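Local coordinates for protein putative thiol-disulfide oxidoreductase (Bacteroides vulgatus, PDB 4GRF) that is probably a thiol-disulfide oxidoreductase, the chain here being its thioredoxin domain with a disulfide-bonded CxxC pair and a covalently bound glutathione, at residues V22-F27 and V32-W37; I113-P118 and Y133-K138. One frame throughout, in Å; residues are numbered along the deposited sequence. Where two conformers were deposited one is given.

How the contacts relate
The two contacts pack against opposite faces of the mixed sheet of the thioredoxin fold, with centres about 12 Å apart. Contact 1 lays residues 22-27 over one face of the central strand 31-37; contact 2 sets helix 129-140 against the other face, through strand 112-116. These strands are antiparallel neighbours, joined by probable hydrogen bonds from Val116 N to Val32 O (2.8 Å) and from Val34 N to Ile114 O (2.9 Å). Leu115 CD1 also packs 3.5 Å from Val32 O, bringing the second contact up to the strand of the first. Neither contact touches the Cys41-Cys44 disulfide or the glutathione on Cys106, although strand 31-37 runs toward that disulfide.

Contact 1. Residues V22-F27 and V32-W37; sequences VSLNDF and VLVDFW
Leu24 reaches the central strand with a single methyl, CD1, that bears on Val32 and Val34. Its chain leaves CB with CG anti to the backbone N (chi1 177°); CB and CG themselves stay more than 4.5 Å from strand 31-37. CD1 lies 3.9 Å from CG2 of Val34, whose side chain is about at a right angle to that of Leu24. The same CD1 lies 4.1 Å from CG1 of Val32, while CD2 makes no close approach to either valine. Val32 divides its methyls, for its CG2 sits 3.6 Å from CB of Phe27. A short 3-10 turn, closed by the bond from Phe27 N to Leu24 O (3.0 Å), puts Leu24 and Phe27 together over the strand. Ser23, leading into the turn, also bridges it: its N donates to Asp26 OD2 at 3.0 Å, nearly straight (173°) but from above the carboxylate plane. The contact thus joins the end of the small antiparallel pair 13-15/21-23 to the central strand of the thioredoxin fold. Leu24 also touches Tyr105 and Tyr66, the latter on strand 63-69, the Phe27 ring meets that of Tyr66, and Val34 touches Ile114 and Val116 of strand 112-116.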
# COMPACT_ATOMS: atom_id res chain seq x y z
N VAL A 22 2.68 9.95 -8.08
CA VAL A 22 1.52 9.08 -8.19
C VAL A 22 0.82 9.12 -6.84
O VAL A 22 1.45 8.96 -5.79
CB VAL A 22 1.93 7.62 -8.52
CG1 VAL A 22 0.69 6.73 -8.57
CG2 VAL A 22 2.65 7.56 -9.86
N SER A 23 -0.48 9.40 -6.89
CA SER A 23 -1.31 9.59 -5.71
C SER A 23 -2.34 8.48 -5.56
O SER A 23 -2.71 7.84 -6.52
CB SER A 23 -2.10 10.88 -5.84
OG SER A 23 -3.09 10.73 -6.84
N LEU A 24 -2.82 8.29 -4.34
CA LEU A 24 -3.87 7.31 -4.09
C LEU A 24 -5.09 7.61 -4.95
O LEU A 24 -5.73 6.71 -5.48
CB LEU A 24 -4.23 7.31 -2.61
CG LEU A 24 -5.38 6.37 -2.22
CD1 LEU A 24 -5.11 4.92 -2.62
CD2 LEU A 24 -5.66 6.51 -0.73
N ASN A 25 -5.40 8.90 -5.12
CA ASN A 25 -6.56 9.33 -5.94
C ASN A 25 -6.48 8.86 -7.39
O ASN A 25 -7.50 8.70 -8.06
CB ASN A 25 -6.67 10.86 -5.87
CG ASN A 25 -7.87 11.40 -6.63
OD1 ASN A 25 -9.02 11.08 -6.30
ND2 ASN A 25 -7.62 12.23 -7.65
N ASP A 26 -5.26 8.60 -7.88
CA ASP A 26 -5.06 8.15 -9.23
C ASP A 26 -5.75 6.81 -9.48
O ASP A 26 -6.00 6.44 -10.63
CB ASP A 26 -3.57 8.03 -9.57
CG ASP A 26 -2.90 9.38 -9.75
OD1 ASP A 26 -3.58 10.39 -10.05
OD2 ASP A 26 -1.66 9.43 -9.61
N PHE A 27 -6.06 6.10 -8.41
CA PHE A 27 -6.62 4.76 -8.53
C PHE A 27 -8.10 4.68 -8.19
O PHE A 27 -8.65 3.57 -8.00
CB PHE A 27 -5.82 3.81 -7.65
CG PHE A 27 -4.37 3.80 -7.99
CD1 PHE A 27 -3.92 3.18 -9.14
CD2 PHE A 27 -3.45 4.46 -7.18
CE1 PHE A 27 -2.58 3.19 -9.47
CE2 PHE A 27 -2.10 4.47 -7.51
CZ PHE A 27 -1.67 3.85 -8.65
N VAL A 32 -7.99 -0.78 -3.94
CA VAL A 32 -6.56 -0.60 -3.78
C VAL A 32 -6.16 -1.09 -2.40
O VAL A 32 -6.69 -0.62 -1.40
CB VAL A 32 -6.19 0.90 -3.84
CG1 VAL A 32 -4.67 1.04 -3.91
CG2 VAL A 32 -6.84 1.58 -5.03
N LEU A 33 -5.22 -2.02 -2.35
CA LEU A 33 -4.57 -2.35 -1.12
C LEU A 33 -3.46 -1.33 -0.96
O LEU A 33 -2.63 -1.16 -1.86
CB LEU A 33 -3.96 -3.75 -1.21
CG LEU A 33 -3.84 -4.65 0.02
CD1 LEU A 33 -5.16 -4.87 0.76
CD2 LEU A 33 -3.32 -6.00 -0.47
N VAL A 34 -3.48 -0.61 0.15
CA VAL A 34 -2.43 0.34 0.46
C VAL A 34 -1.52 -0.28 1.52
O VAL A 34 -1.99 -0.68 2.60
CB VAL A 34 -3.02 1.67 0.93
CG1 VAL A 34 -1.92 2.68 1.17
CG2 VAL A 34 -4.00 2.19 -0.10
N ASP A 35 -0.25 -0.43 1.16
CA ASP A 35 0.75 -1.07 2.00
C ASP A 35 1.78 -0.04 2.44
O ASP A 35 2.60 0.39 1.63
CB ASP A 35 1.44 -2.15 1.17
CG ASP A 35 2.54 -2.84 1.90
OD1 ASP A 35 2.55 -2.77 3.14
OD2 ASP A 35 3.41 -3.43 1.21
N PHE A 36 1.68 0.41 3.69
CA PHE A 36 2.67 1.31 4.27
C PHE A 36 3.81 0.48 4.87
O PHE A 36 3.59 -0.41 5.70
CB PHE A 36 2.06 2.16 5.38
CG PHE A 36 0.93 3.08 4.95
CD1 PHE A 36 -0.37 2.63 4.91
CD2 PHE A 36 1.18 4.41 4.64
CE1 PHE A 36 -1.41 3.49 4.55
CE2 PHE A 36 0.14 5.26 4.29
CZ PHE A 36 -1.14 4.79 4.23
N TRP A 37 5.03 0.80 4.46
CA TRP A 37 6.18 -0.04 4.79
C TRP A 37 7.49 0.73 4.69
O TRP A 37 7.52 1.90 4.32
CB TRP A 37 6.22 -1.25 3.84
CG TRP A 37 6.62 -0.89 2.45
CD1 TRP A 37 5.89 -0.18 1.54
CD2 TRP A 37 7.84 -1.22 1.80
NE1 TRP A 37 6.58 -0.04 0.37
CE2 TRP A 37 7.79 -0.66 0.51
CE3 TRP A 37 9.00 -1.90 2.19
CZ2 TRP A 37 8.83 -0.78 -0.40
CZ3 TRP A 37 10.02 -2.02 1.29
CH2 TRP A 37 9.93 -1.46 0.00

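Contact 2. Residues I113-P118 and Y133-K138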
# COMPACT_ATOMS: atom_id res chain seq x y z
N ILE A 113 -1.51 -2.35 6.47
CA ILE A 113 -2.08 -2.71 5.18
C ILE A 113 -3.61 -2.62 5.25
O ILE A 113 -4.25 -3.31 6.06
CB ILE A 113 -1.68 -4.13 4.77
CG1 ILE A 113 -0.16 -4.28 4.83
CG2 ILE A 113 -2.19 -4.42 3.37
CD1 ILE A 113 0.34 -5.67 4.49
N ILE A 114 -4.17 -1.77 4.40
CA ILE A 114 -5.59 -1.51 4.39
C ILE A 114 -6.15 -1.69 2.97
O ILE A 114 -5.40 -1.69 2.01
CB ILE A 114 -5.91 -0.08 4.87
CG1 ILE A 114 -5.24 0.96 3.96
CG2 ILE A 114 -5.45 0.10 6.31
CD1 ILE A 114 -5.62 2.39 4.29
N LEU A 115 -7.46 -1.84 2.86
CA LEU A 115 -8.14 -1.97 1.58
C LEU A 115 -9.05 -0.77 1.41
O LEU A 115 -9.87 -0.48 2.29
CB LEU A 115 -8.98 -3.25 1.48
CG LEU A 115 -9.61 -3.50 0.10
CD1 LEU A 115 -8.57 -3.56 -1.02
CD2 LEU A 115 -10.48 -4.75 0.12
N VAL A 116 -8.83 -0.06 0.31
CA VAL A 116 -9.63 1.11 -0.07
C VAL A 116 -10.56 0.75 -1.25
O VAL A 116 -10.14 0.11 -2.21
CB VAL A 116 -8.70 2.28 -0.43
CG1 VAL A 116 -9.50 3.49 -0.89
CG2 VAL A 116 -7.81 2.62 0.76
N ASP A 117 -11.82 1.19 -1.18
CA ASP A 117 -12.78 0.87 -2.25
C ASP A 117 -12.68 1.86 -3.41
O ASP A 117 -11.90 2.81 -3.38
CB ASP A 117 -14.20 0.69 -1.66
CG ASP A 117 -14.88 2.00 -1.29
OD1 ASP A 117 -14.36 3.08 -1.63
OD2 ASP A 117 -15.98 1.95 -0.66
N PRO A 118 -13.40 1.60 -4.50
CA PRO A 118 -13.24 2.44 -5.71
C PRO A 118 -13.64 3.90 -5.52
O PRO A 118 -13.30 4.75 -6.35
CB PRO A 118 -14.14 1.73 -6.73
CG PRO A 118 -14.13 0.30 -6.29
CD PRO A 118 -14.12 0.34 -4.80
N TYR A 133 -5.41 -12.05 0.91
CA TYR A 133 -6.00 -12.60 -0.30
C TYR A 133 -7.52 -12.79 -0.14
O TYR A 133 -8.31 -12.37 -1.00
CB TYR A 133 -5.35 -13.96 -0.60
CG TYR A 133 -5.81 -14.56 -1.89
CD1 TYR A 133 -7.00 -15.28 -1.95
CD2 TYR A 133 -5.07 -14.41 -3.06
CE1 TYR A 133 -7.45 -15.83 -3.13
CE2 TYR A 133 -5.50 -14.97 -4.25
CZ TYR A 133 -6.68 -15.67 -4.27
OH TYR A 133 -7.11 -16.22 -5.45
N ASN A 134 -7.93 -13.45 0.93
CA ASN A 134 -9.35 -13.76 1.11
C ASN A 134 -10.20 -12.50 1.22
O ASN A 134 -11.31 -12.46 0.69
CB ASN A 134 -9.57 -14.68 2.31
CG ASN A 134 -8.81 -15.99 2.17
OD1 ASN A 134 -8.46 -16.41 1.06
ND2 ASN A 134 -8.54 -16.63 3.29
N THR A 135 -9.67 -11.46 1.86
CA THR A 135 -10.40 -10.21 2.01
C THR A 135 -10.54 -9.51 0.67
O THR A 135 -11.63 -9.03 0.31
CB THR A 135 -9.74 -9.28 3.05
OG1 THR A 135 -9.77 -9.92 4.32
CG2 THR A 135 -10.50 -7.95 3.14
N VAL A 136 -9.47 -9.47 -0.12
CA VAL A 136 -9.57 -8.84 -1.41
C VAL A 136 -10.54 -9.62 -2.29
O VAL A 136 -11.34 -9.03 -3.01
CB VAL A 136 -8.19 -8.72 -2.10
CG1 VAL A 136 -8.33 -8.29 -3.55
CG2 VAL A 136 -7.31 -7.74 -1.32
N GLU A 137 -10.48 -10.94 -2.24
CA GLU A 137 -11.38 -11.77 -3.05
C GLU A 137 -12.84 -11.43 -2.76
O GLU A 137 -13.66 -11.25 -3.68
CB GLU A 137 -11.12 -13.24 -2.74
CG GLU A 137 -11.93 -14.20 -3.58
CD GLU A 137 -11.58 -15.64 -3.25
OE1 GLU A 137 -11.17 -15.91 -2.10
OE2 GLU A 137 -11.71 -16.50 -4.14
N LYS A 138 -13.14 -11.33 -1.47
CA LYS A 138 -14.48 -10.99 -0.99
C LYS A 138 -15.02 -9.69 -1.57
O LYS A 138 -16.19 -9.61 -1.97
CB LYS A 138 -14.46 -10.93 0.54
CG LYS A 138 -15.68 -10.32 1.20
CD LYS A 138 -15.44 -10.17 2.70
CE LYS A 138 -16.69 -9.74 3.46
NZ LYS A 138 -17.15 -8.37 3.09
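Leu115 meets the helix with both of its methyls, because CG stands anti to the backbone N (chi1 -175°) and the second torsion, 57° to CD1, spreads the two branches over neighbouring residues of one helical turn. CD2, the more extended branch, faces CG2 of Thr135 at 4.4 Å. CD1 turns instead to CG2 of Val136, also at 4.4 Å. On the helix side, Thr135 sets its hydroxyl beside the backbone N and anti to the carbonyl carbon (chi1 -62°), which puts CG2 anti to N and out toward the leucine.

Across this layer CA of Leu115 is 7.6 Å from CA of Val136. Leu115 points toward the helix, whereas the adjacent Ile114 and Val116 project to the other face of the sheet, as strand alternation requires. This is the C-terminal half of the thioredoxin fold, where the hairpin of strands 112-116 and 122-124 is followed by helix 129-140, which comes back across the sheet. Val123 and Ala124 pair with the Leu115 backbone and touch its side chain, and Phe58 of helix 48-58 packs beside Val136.

The chemistry is wholly apolar, methyl against methyl. The one polar atom of the touching side chains, Thr135 OG1, bonds to Asp131 O one turn back, and helix bonds such as Glu137 N to Tyr133 O (2.9 Å) run within the segment. Both methyl contacts lie slightly beyond close packing. The two segments therefore meet by burial of apolar groups and without directional bonds, and share the hold on the helix with neighbours such as Phe58 and Ala124.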